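Long-range contacts in glutathione S-transferase (Ceriporiopsis subvermispora, PDB 6J3E), which probably transfers glutathione to or from small organic substrates as a serine-type member of the glutathione S-transferase family in a white-rot fungus: residues P11-P16 with Q138-S143; W20-W25 with V215-R220; A110-F115 with V204-I209. All coordinates share one frame; numbering follows the deposited sequence.

Interaction 1: P11-P16 with Q138-S143; sequences PGNATP and QLNPRS
Asn13 meets Gln138 and Asn140 through backbone and side chain alike, and hydrogen bonds carry most of this contact. Asn13 N donates to Gln138 O at 2.9 Å, and the same oxygen receives a second, weak bond from Asn13 ND2 at 3.3 Å, so one asparagine holds the carbonyl twice. The stronger bond of that amide goes from Asn13 ND2 to Asn140 OD1, 2.9 Å away. It leaves close to the plane of the Asn13 amide but arrives 45° above the carbonyl plane of Asn140; the two amide planes are 72° apart. Gln138 OE1 accepts from Ala14 N at 3.1 Å. Its CG lies between backbone N and carbonyl carbon (chi1 57°), and a bend at chi2 folds the chain back to bring OE1 against the loop, while NE2 bonds to Thr135 O.

In the fold, this joins the loop after strand 5-9 of the thioredoxin-like domain to the turn that leads into helix 141-153 of the helical domain.

One water adds a bridge, donating to Pro11 O at 2.8 Å and accepting from Asn140 N at 3.0 Å. Van der Waals packing is slight: the Pro11 ring edge reaches Asn140, CG to ND2 3.7 Å, the two side chains crossing at about a right angle, and that ND2 bonds to Glu44. With a leucine in place of Asn140, Asn13 ND2 would probably keep merely its weak bond to Gln138, and Glu44 would lose an amide donor. Gly12 CA lies 3.5 Å from Gln138 OE1, and a CB at this position would run into that oxygen.

Interaction 2: W20-W25 with V215-R220; sequences WSPNTW and VIWVKR. With EDO (1,2-ethanediol), chain D.
Pro22 lies over one face of the Trp217 indole, its CD 3.5 Å from the centroid of the five-membered ring and almost on the ring normal, a CH-pi contact. Trp217 CG stands anti to the backbone N (chi1 175°), which carries the indole out across Pro22. At the edge of the Trp20 ring, near its plane, sits Trp217 NE1, 3.5 Å from Trp20 CE3; the two ring planes meet obliquely, at 45°. The contact belongs to the interdomain interface of the glutathione S-transferase fold: the first turn of helix 22-34 and the residues just before it, in the thioredoxin-like domain, pack on helix 206-222 of the helical domain.

The Trp25 indole takes Ile216 CG2 over one face, 3.8 Å from the centroid of its five-membered ring. Its edge meets Arg220, whose guanidinium presents a face to Trp25 CZ2; CZ2 is 3.3 Å from Arg220 CZ, with the planes 64° apart. This is edge packing rather than a parallel stack, and the charge of Arg220 is answered by salt bridges to Asp17 and Glu251, while its NE bonds to Ala19 O. The six residues that touch across the two segments are all buried, and Leu127 and Met131 of helix 109-136 also touch Trp217.

Ser21 N-caps helix 22-34, its OG accepting from Thr24 N at 3.1 Å. In the first turn of that helix is Asn23, which binds glutathione and whose ND2 here donates to O2 of a bound 1,2-ethanediol at 3.2 Å.

Interaction 3: A110-F115 with V204-I209; sequences ALHAAF and VSYADI
His112 is the first residue of 110-115 to touch the other segment, pushing the edge of its imidazole against the start of helix 206-222. NE2 lies 3.1 Å from Ala207 N and accepts a weak, bent hydrogen bond with an N-H...N angle of 125°. Ala207 N and Ser205 CB both lie near the ring plane, the latter 3.7 Å from His112 NE2. The other ring nitrogen, ND1, bonds to Thr108 O, which fixes the rotation of the imidazole and is consistent with NE2 serving as the acceptor.

One turn on, Phe115 has its CG anti to the backbone N (chi1 162°), which lays a ring face against Ala207. The methyl stands over that face, Ala207 CB being 3.9 Å from the ring centroid and 17° off its normal, a CH-pi contact; Phe115 CZ is also 3.7 Å from Ala207 O.

The helix start that receives these rings is held locally. Ser205 is its N-cap, and Asp208 OD2 accepts from Ser205 N at 2.6 Å, one half of a capping box and in keeping with the Ser/Thr-X-X-Asp motif of this helix in glutathione S-transferases.

Tyr206 OH bonds to the glutathione-binding Ser86 of helix 86-96, and Lys26 of helix 22-34 touches Tyr206 too. Other faces of helix 109-136 meet the second subunit, Leu111 packing on its Phe115 and Ala114 on its Trp188, so the contact neighbours the glutathione site through Tyr206 and the subunit interface through helix 109-136.

Overall arrangement
Interactions 1 and 2 adjoin, their centres about 13 Å apart: Gly12 CA lies 3.4 Å from Trp20 CD1, and Ala14 CB is 3.4 Å from Arg220 O. Both join the thioredoxin-like domain to the helical one. Interaction 3 lies wholly in the helical domain, its centre about 17 Å from that of interaction 2 and about 29 Å from that of interaction 1, on the opposite side of the chain's centre. Helix 206-222 links interactions 2 and 3. Both border the glutathione site: Asn23 of interaction 2 belongs to it, while Tyr206 of interaction 3 reaches Ser86. The ethanediol, probably from the crystallisation liquor, sits among Asn23, Ser86 and Lys26, consistent with the glutathione pocket.

Interaction 1: P11-P16 with Q138-S143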
loop_
_atom_site.group_PDB
_atom_site.type_symbol
_atom_site.label_atom_id
_atom_site.label_comp_id
_atom_site.label_asym_id
_atom_site.label_seq_id
_atom_site.Cartn_x
_atom_site.Cartn_y
_atom_site.Cartn_z
ATOM N N PRO A 11 -4.935 -28.937 3.212
ATOM C CA PRO A 11 -6.142 -29.346 3.942
ATOM C C PRO A 11 -6.103 -28.891 5.395
ATOM O O PRO A 11 -5.041 -28.759 6.006
ATOM C CB PRO A 11 -6.103 -30.871 3.847
ATOM C CG PRO A 11 -4.619 -31.164 3.887
ATOM C CD PRO A 11 -3.964 -30.039 3.092
ATOM N N GLY A 12 -7.292 -28.658 5.952
ATOM C CA GLY A 12 -7.413 -28.308 7.352
ATOM C C GLY A 12 -8.727 -28.830 7.890
ATOM O O GLY A 12 -9.582 -29.306 7.140
ATOM N N ASN A 13 -8.891 -28.730 9.204
ATOM C CA ASN A 13 -10.045 -29.334 9.853
ATOM C C ASN A 13 -11.086 -28.329 10.321
ATOM O O ASN A 13 -12.107 -28.738 10.887
ATOM C CB ASN A 13 -9.575 -30.216 11.016
ATOM C CG ASN A 13 -8.982 -31.517 10.523
ATOM O OD1 ASN A 13 -9.714 -32.462 10.228
ATOM N ND2 ASN A 13 -7.666 -31.554 10.359
ATOM N N ALA A 14 -10.880 -27.032 10.072
ATOM C CA ALA A 14 -11.842 -26.043 10.540
ATOM C C ALA A 14 -13.201 -26.267 9.904
ATOM O O ALA A 14 -14.235 -26.031 10.541
ATOM C CB ALA A 14 -11.342 -24.621 10.253
ATOM N N THR A 15 -13.224 -26.714 8.652
ATOM C CA THR A 15 -14.481 -26.906 7.951
ATOM C C THR A 15 -14.474 -28.254 7.256
ATOM O O THR A 15 -13.420 -28.747 6.850
ATOM C CB THR A 15 -14.760 -25.825 6.891
ATOM O OG1 THR A 15 -13.855 -25.976 5.787
ATOM C CG2 THR A 15 -14.649 -24.432 7.469
ATOM N N PRO A 16 -15.644 -28.867 7.112
ATOM C CA PRO A 16 -15.764 -30.047 6.243
ATOM C C PRO A 16 -15.168 -29.849 4.858
ATOM O O PRO A 16 -14.736 -30.834 4.248
ATOM C CB PRO A 16 -17.279 -30.264 6.178
ATOM C CG PRO A 16 -17.785 -29.720 7.487
ATOM C CD PRO A 16 -16.881 -28.583 7.863
ATOM N N GLN A 138 -5.792 -26.513 13.956
ATOM C CA GLN A 138 -6.715 -27.236 13.092
ATOM C C GLN A 138 -6.000 -27.929 11.944
ATOM O O GLN A 138 -6.659 -28.436 11.025
ATOM C CB GLN A 138 -7.814 -26.309 12.564
ATOM C CG GLN A 138 -7.316 -25.099 11.808
ATOM C CD GLN A 138 -7.169 -25.364 10.333
ATOM O OE1 GLN A 138 -8.143 -25.702 9.641
ATOM N NE2 GLN A 138 -5.945 -25.213 9.831
ATOM N N LEU A 139 -4.677 -27.990 11.990
ATOM C CA LEU A 139 -3.918 -28.706 10.971
ATOM C C LEU A 139 -3.864 -30.200 11.270
ATOM O O LEU A 139 -3.852 -30.622 12.432
ATOM C CB LEU A 139 -2.496 -28.152 10.874
ATOM C CG LEU A 139 -2.408 -26.755 10.267
ATOM C CD1 LEU A 139 -0.990 -26.213 10.339
ATOM C CD2 LEU A 139 -2.934 -26.790 8.835
ATOM N N ASN A 140 -3.854 -31.000 10.199
ATOM C CA ASN A 140 -3.533 -32.418 10.307
ATOM C C ASN A 140 -2.179 -32.585 10.992
ATOM O O ASN A 140 -1.291 -31.744 10.843
ATOM C CB ASN A 140 -3.485 -33.084 8.929
ATOM C CG ASN A 140 -4.845 -33.226 8.304
ATOM O OD1 ASN A 140 -5.845 -33.371 9.004
ATOM N ND2 ASN A 140 -4.896 -33.180 6.974
ATOM N N PRO A 141 -1.990 -33.679 11.716
ATOM C CA PRO A 141 -0.759 -33.848 12.519
ATOM C C PRO A 141 0.563 -33.633 11.776
ATOM O O PRO A 141 1.482 -33.027 12.343
ATOM C CB PRO A 141 -0.898 -35.290 13.019
ATOM C CG PRO A 141 -2.386 -35.514 13.079
ATOM C CD PRO A 141 -2.986 -34.736 11.955
ATOM N N ARG A 142 0.704 -34.104 10.532
ATOM C CA ARG A 142 1.972 -33.903 9.824
ATOM C C ARG A 142 2.235 -32.417 9.562
ATOM O O ARG A 142 3.361 -31.932 9.751
ATOM C CB ARG A 142 1.983 -34.698 8.513
ATOM C CG ARG A 142 1.860 -36.223 8.643
ATOM C CD ARG A 142 2.359 -36.930 7.372
ATOM N NE ARG A 142 3.691 -36.446 7.005
ATOM C CZ ARG A 142 4.000 -35.878 5.846
ATOM N NH1 ARG A 142 3.083 -35.748 4.889
ATOM N NH2 ARG A 142 5.239 -35.453 5.646
ATOM N N SER A 143 1.203 -31.677 9.120
ATOM C CA SER A 143 1.327 -30.228 8.947
ATOM C C SER A 143 1.511 -29.516 10.280
ATOM O O SER A 143 2.209 -28.497 10.339
ATOM C CB SER A 143 0.097 -29.655 8.237
ATOM O OG SER A 143 0.119 -29.878 6.830
HETATM O O HOH W 1 -3.070 -30.148 7.432
#

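Interaction 2: W20-W25 with V215-R220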
loop_
_atom_site.group_PDB
_atom_site.type_symbol
_atom_site.label_atom_id
_atom_site.label_comp_id
_atom_site.label_asym_id
_atom_site.label_seq_id
_atom_site.Cartn_x
_atom_site.Cartn_y
_atom_site.Cartn_z
ATOM N N TRP A 20 -9.103 -23.857 4.196
ATOM C CA TRP A 20 -8.988 -22.823 5.221
ATOM C C TRP A 20 -8.013 -21.703 4.880
ATOM O O TRP A 20 -8.127 -20.625 5.467
ATOM C CB TRP A 20 -8.538 -23.452 6.541
ATOM C CG TRP A 20 -7.186 -24.014 6.376
ATOM C CD1 TRP A 20 -6.867 -25.276 5.963
ATOM C CD2 TRP A 20 -5.948 -23.321 6.548
ATOM N NE1 TRP A 20 -5.505 -25.415 5.894
ATOM C CE2 TRP A 20 -4.917 -24.228 6.244
ATOM C CE3 TRP A 20 -5.610 -22.024 6.950
ATOM C CZ2 TRP A 20 -3.577 -23.877 6.315
ATOM C CZ3 TRP A 20 -4.281 -21.678 7.015
ATOM C CH2 TRP A 20 -3.282 -22.598 6.702
ATOM N N SER A 21 -7.053 -21.910 3.983
ATOM C CA SER A 21 -5.906 -21.012 3.874
ATOM C C SER A 21 -6.319 -19.647 3.336
ATOM O O SER A 21 -7.165 -19.557 2.441
ATOM C CB SER A 21 -4.836 -21.616 2.964
ATOM O OG SER A 21 -3.937 -20.628 2.504
ATOM N N PRO A 22 -5.724 -18.567 3.840
ATOM C CA PRO A 22 -6.013 -17.264 3.239
ATOM C C PRO A 22 -5.415 -17.135 1.853
ATOM O O PRO A 22 -6.081 -16.628 0.935
ATOM C CB PRO A 22 -5.401 -16.274 4.248
ATOM C CG PRO A 22 -4.322 -17.036 4.920
ATOM C CD PRO A 22 -4.773 -18.468 4.965
ATOM N N ASN A 23 -4.177 -17.602 1.670
ATOM C CA ASN A 23 -3.524 -17.484 0.372
ATOM C C ASN A 23 -4.229 -18.324 -0.682
ATOM O O ASN A 23 -4.421 -17.870 -1.816
ATOM C CB ASN A 23 -2.054 -17.891 0.485
ATOM C CG ASN A 23 -1.332 -17.129 1.568
ATOM O OD1 ASN A 23 -1.230 -17.592 2.699
ATOM N ND2 ASN A 23 -0.845 -15.946 1.235
ATOM N N THR A 24 -4.626 -19.549 -0.343
ATOM C CA THR A 24 -5.253 -20.371 -1.374
ATOM C C THR A 24 -6.701 -19.966 -1.628
ATOM O O THR A 24 -7.200 -20.146 -2.742
ATOM C CB THR A 24 -5.183 -21.858 -1.013
ATOM O OG1 THR A 24 -5.996 -22.122 0.138
ATOM C CG2 THR A 24 -3.738 -22.270 -0.722
ATOM N N TRP A 25 -7.394 -19.416 -0.637
ATOM C CA TRP A 25 -8.760 -18.999 -0.910
ATOM C C TRP A 25 -8.796 -17.837 -1.891
ATOM O O TRP A 25 -9.744 -17.719 -2.681
ATOM C CB TRP A 25 -9.476 -18.620 0.370
ATOM C CG TRP A 25 -10.359 -19.689 0.888
ATOM C CD1 TRP A 25 -10.132 -20.482 1.974
ATOM C CD2 TRP A 25 -11.628 -20.085 0.357
ATOM N NE1 TRP A 25 -11.183 -21.355 2.151
ATOM C CE2 TRP A 25 -12.117 -21.127 1.175
ATOM C CE3 TRP A 25 -12.397 -19.664 -0.735
ATOM C CZ2 TRP A 25 -13.337 -21.754 0.940
ATOM C CZ3 TRP A 25 -13.615 -20.288 -0.971
ATOM C CH2 TRP A 25 -14.068 -21.327 -0.138
ATOM N N VAL A 215 -10.410 -12.677 5.043
ATOM C CA VAL A 215 -11.507 -12.614 6.001
ATOM C C VAL A 215 -12.148 -13.982 6.165
ATOM O O VAL A 215 -12.473 -14.391 7.286
ATOM C CB VAL A 215 -12.534 -11.543 5.588
ATOM C CG1 VAL A 215 -13.776 -11.621 6.469
ATOM C CG2 VAL A 215 -11.920 -10.186 5.718
ATOM N N ILE A 216 -12.305 -14.731 5.068
ATOM C CA ILE A 216 -12.909 -16.060 5.182
ATOM C C ILE A 216 -12.008 -16.983 5.994
ATOM O O ILE A 216 -12.489 -17.884 6.695
ATOM C CB ILE A 216 -13.246 -16.645 3.791
ATOM C CG1 ILE A 216 -14.358 -17.674 3.916
ATOM C CG2 ILE A 216 -12.043 -17.311 3.126
ATOM C CD1 ILE A 216 -15.595 -17.131 4.554
ATOM N N TRP A 217 -10.693 -16.752 5.940
ATOM C CA TRP A 217 -9.755 -17.460 6.806
ATOM C C TRP A 217 -10.072 -17.197 8.267
ATOM O O TRP A 217 -10.111 -18.120 9.091
ATOM C CB TRP A 217 -8.324 -17.019 6.471
ATOM C CG TRP A 217 -7.217 -17.552 7.345
ATOM C CD1 TRP A 217 -7.070 -18.833 7.821
ATOM C CD2 TRP A 217 -6.093 -16.810 7.845
ATOM N NE1 TRP A 217 -5.922 -18.929 8.560
ATOM C CE2 TRP A 217 -5.304 -17.707 8.595
ATOM C CE3 TRP A 217 -5.669 -15.478 7.714
ATOM C CZ2 TRP A 217 -4.119 -17.317 9.212
ATOM C CZ3 TRP A 217 -4.502 -15.090 8.336
ATOM C CH2 TRP A 217 -3.733 -16.009 9.071
ATOM N N VAL A 218 -10.284 -15.927 8.611
ATOM C CA VAL A 218 -10.607 -15.576 9.990
ATOM C C VAL A 218 -11.925 -16.207 10.390
ATOM O O VAL A 218 -12.076 -16.717 11.508
ATOM C CB VAL A 218 -10.639 -14.047 10.145
ATOM C CG1 VAL A 218 -11.171 -13.661 11.512
ATOM C CG2 VAL A 218 -9.256 -13.468 9.916
ATOM N N LYS A 219 -12.900 -16.191 9.476
ATOM C CA LYS A 219 -14.227 -16.688 9.810
ATOM C C LYS A 219 -14.204 -18.191 9.997
ATOM O O LYS A 219 -14.766 -18.709 10.968
ATOM C CB LYS A 219 -15.239 -16.307 8.730
ATOM C CG LYS A 219 -16.649 -16.837 9.001
ATOM C CD LYS A 219 -17.634 -16.460 7.884
ATOM C CE LYS A 219 -19.069 -16.831 8.234
ATOM N NZ LYS A 219 -20.041 -16.349 7.228
ATOM N N ARG A 220 -13.542 -18.910 9.090
ATOM C CA ARG A 220 -13.607 -20.363 9.167
ATOM C C ARG A 220 -12.710 -20.902 10.273
ATOM O O ARG A 220 -13.112 -21.821 11.000
ATOM C CB ARG A 220 -13.273 -20.965 7.811
ATOM C CG ARG A 220 -14.448 -20.852 6.872
ATOM C CD ARG A 220 -14.031 -20.740 5.423
ATOM N NE ARG A 220 -14.001 -22.034 4.767
ATOM C CZ ARG A 220 -14.853 -22.421 3.828
ATOM N NH1 ARG A 220 -15.813 -21.603 3.405
ATOM N NH2 ARG A 220 -14.722 -23.627 3.307
HETATM C C1 EDO D . 1.229 -17.138 -2.204
HETATM O O1 EDO D . 1.748 -17.241 -0.868
HETATM C C2 EDO D . 0.499 -15.811 -2.354
HETATM O O2 EDO D . -0.857 -15.979 -1.942
#

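Interaction 3: A110-F115 with V204-I209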
loop_
_atom_site.group_PDB
_atom_site.type_symbol
_atom_site.label_atom_id
_atom_site.label_comp_id
_atom_site.label_asym_id
_atom_site.label_seq_id
_atom_site.Cartn_x
_atom_site.Cartn_y
_atom_site.Cartn_z
ATOM N N ALA A 110 -0.594 -1.994 -11.836
ATOM C CA ALA A 110 0.401 -1.474 -10.907
ATOM C C ALA A 110 -0.247 -1.040 -9.590
ATOM O O ALA A 110 0.307 -1.282 -8.515
ATOM C CB ALA A 110 1.177 -0.338 -11.560
ATOM N N LEU A 111 -1.436 -0.444 -9.650
ATOM C CA LEU A 111 -2.138 -0.069 -8.429
ATOM C C LEU A 111 -2.513 -1.287 -7.600
ATOM O O LEU A 111 -2.471 -1.233 -6.360
ATOM C CB LEU A 111 -3.383 0.741 -8.769
ATOM C CG LEU A 111 -3.063 2.196 -9.060
ATOM C CD1 LEU A 111 -4.278 2.911 -9.653
ATOM C CD2 LEU A 111 -2.634 2.866 -7.780
ATOM N N HIS A 112 -2.887 -2.392 -8.261
ATOM C CA HIS A 112 -3.142 -3.640 -7.538
ATOM C C HIS A 112 -1.891 -4.116 -6.818
ATOM O O HIS A 112 -1.941 -4.498 -5.641
ATOM C CB HIS A 112 -3.638 -4.727 -8.489
ATOM C CG HIS A 112 -5.129 -4.885 -8.511
ATOM N ND1 HIS A 112 -5.939 -4.206 -9.398
ATOM C CD2 HIS A 112 -5.956 -5.651 -7.757
ATOM C CE1 HIS A 112 -7.199 -4.545 -9.186
ATOM N NE2 HIS A 112 -7.238 -5.425 -8.200
ATOM N N ALA A 113 -0.758 -4.112 -7.517
ATOM C CA ALA A 113 0.479 -4.553 -6.883
ATOM C C ALA A 113 0.806 -3.682 -5.685
ATOM O O ALA A 113 1.303 -4.179 -4.665
ATOM C CB ALA A 113 1.633 -4.529 -7.880
ATOM N N ALA A 114 0.528 -2.377 -5.792
ATOM C CA ALA A 114 0.708 -1.502 -4.644
ATOM C C ALA A 114 -0.309 -1.829 -3.558
ATOM O O ALA A 114 0.015 -1.817 -2.367
ATOM C CB ALA A 114 0.596 -0.044 -5.072
ATOM N N PHE A 115 -1.545 -2.143 -3.945
ATOM C CA PHE A 115 -2.530 -2.499 -2.939
ATOM C C PHE A 115 -2.079 -3.726 -2.165
ATOM O O PHE A 115 -2.205 -3.777 -0.937
ATOM C CB PHE A 115 -3.892 -2.733 -3.592
ATOM C CG PHE A 115 -4.853 -3.497 -2.723
ATOM C CD1 PHE A 115 -5.651 -2.836 -1.795
ATOM C CD2 PHE A 115 -4.957 -4.888 -2.818
ATOM C CE1 PHE A 115 -6.541 -3.542 -0.990
ATOM C CE2 PHE A 115 -5.854 -5.597 -2.009
ATOM C CZ PHE A 115 -6.635 -4.922 -1.094
ATOM N N VAL A 204 -16.202 -6.377 -9.661
ATOM C CA VAL A 204 -15.280 -7.130 -8.820
ATOM C C VAL A 204 -13.870 -7.065 -9.395
ATOM O O VAL A 204 -13.667 -7.139 -10.613
ATOM C CB VAL A 204 -15.753 -8.585 -8.701
ATOM C CG1 VAL A 204 -14.604 -9.494 -8.291
ATOM C CG2 VAL A 204 -16.878 -8.664 -7.725
ATOM N N SER A 205 -12.887 -6.931 -8.515
ATOM C CA SER A 205 -11.486 -6.908 -8.896
ATOM C C SER A 205 -10.727 -7.863 -7.990
ATOM O O SER A 205 -11.257 -8.338 -6.979
ATOM C CB SER A 205 -10.918 -5.493 -8.780
ATOM O OG SER A 205 -11.167 -5.006 -7.475
ATOM N N TYR A 206 -9.465 -8.134 -8.340
ATOM C CA TYR A 206 -8.666 -9.008 -7.476
ATOM C C TYR A 206 -8.463 -8.397 -6.099
ATOM O O TYR A 206 -8.225 -9.137 -5.140
ATOM C CB TYR A 206 -7.304 -9.353 -8.115
ATOM C CG TYR A 206 -6.395 -10.236 -7.250
ATOM C CD1 TYR A 206 -6.647 -11.600 -7.085
ATOM C CD2 TYR A 206 -5.287 -9.704 -6.604
ATOM C CE1 TYR A 206 -5.810 -12.407 -6.284
ATOM C CE2 TYR A 206 -4.452 -10.504 -5.787
ATOM C CZ TYR A 206 -4.716 -11.846 -5.644
ATOM O OH TYR A 206 -3.900 -12.609 -4.836
ATOM N N ALA A 207 -8.589 -7.070 -5.968
ATOM C CA ALA A 207 -8.389 -6.447 -4.659
ATOM C C ALA A 207 -9.505 -6.833 -3.695
ATOM O O ALA A 207 -9.259 -7.041 -2.502
ATOM C CB ALA A 207 -8.284 -4.926 -4.795
ATOM N N ASP A 208 -10.732 -6.927 -4.208
ATOM C CA ASP A 208 -11.855 -7.437 -3.439
ATOM C C ASP A 208 -11.630 -8.886 -3.058
ATOM O O ASP A 208 -11.929 -9.294 -1.930
ATOM C CB ASP A 208 -13.149 -7.319 -4.254
ATOM C CG ASP A 208 -13.291 -5.974 -4.937
ATOM O OD1 ASP A 208 -13.123 -4.923 -4.267
ATOM O OD2 ASP A 208 -13.561 -5.972 -6.160
ATOM N N ILE A 209 -11.140 -9.683 -4.007
ATOM C CA ILE A 209 -10.906 -11.097 -3.751
ATOM C C ILE A 209 -9.861 -11.250 -2.668
ATOM O O ILE A 209 -9.971 -12.118 -1.794
ATOM C CB ILE A 209 -10.501 -11.805 -5.059
ATOM C CG1 ILE A 209 -11.640 -11.717 -6.065
ATOM C CG2 ILE A 209 -10.114 -13.262 -4.807
ATOM C CD1 ILE A 209 -11.292 -12.229 -7.441
#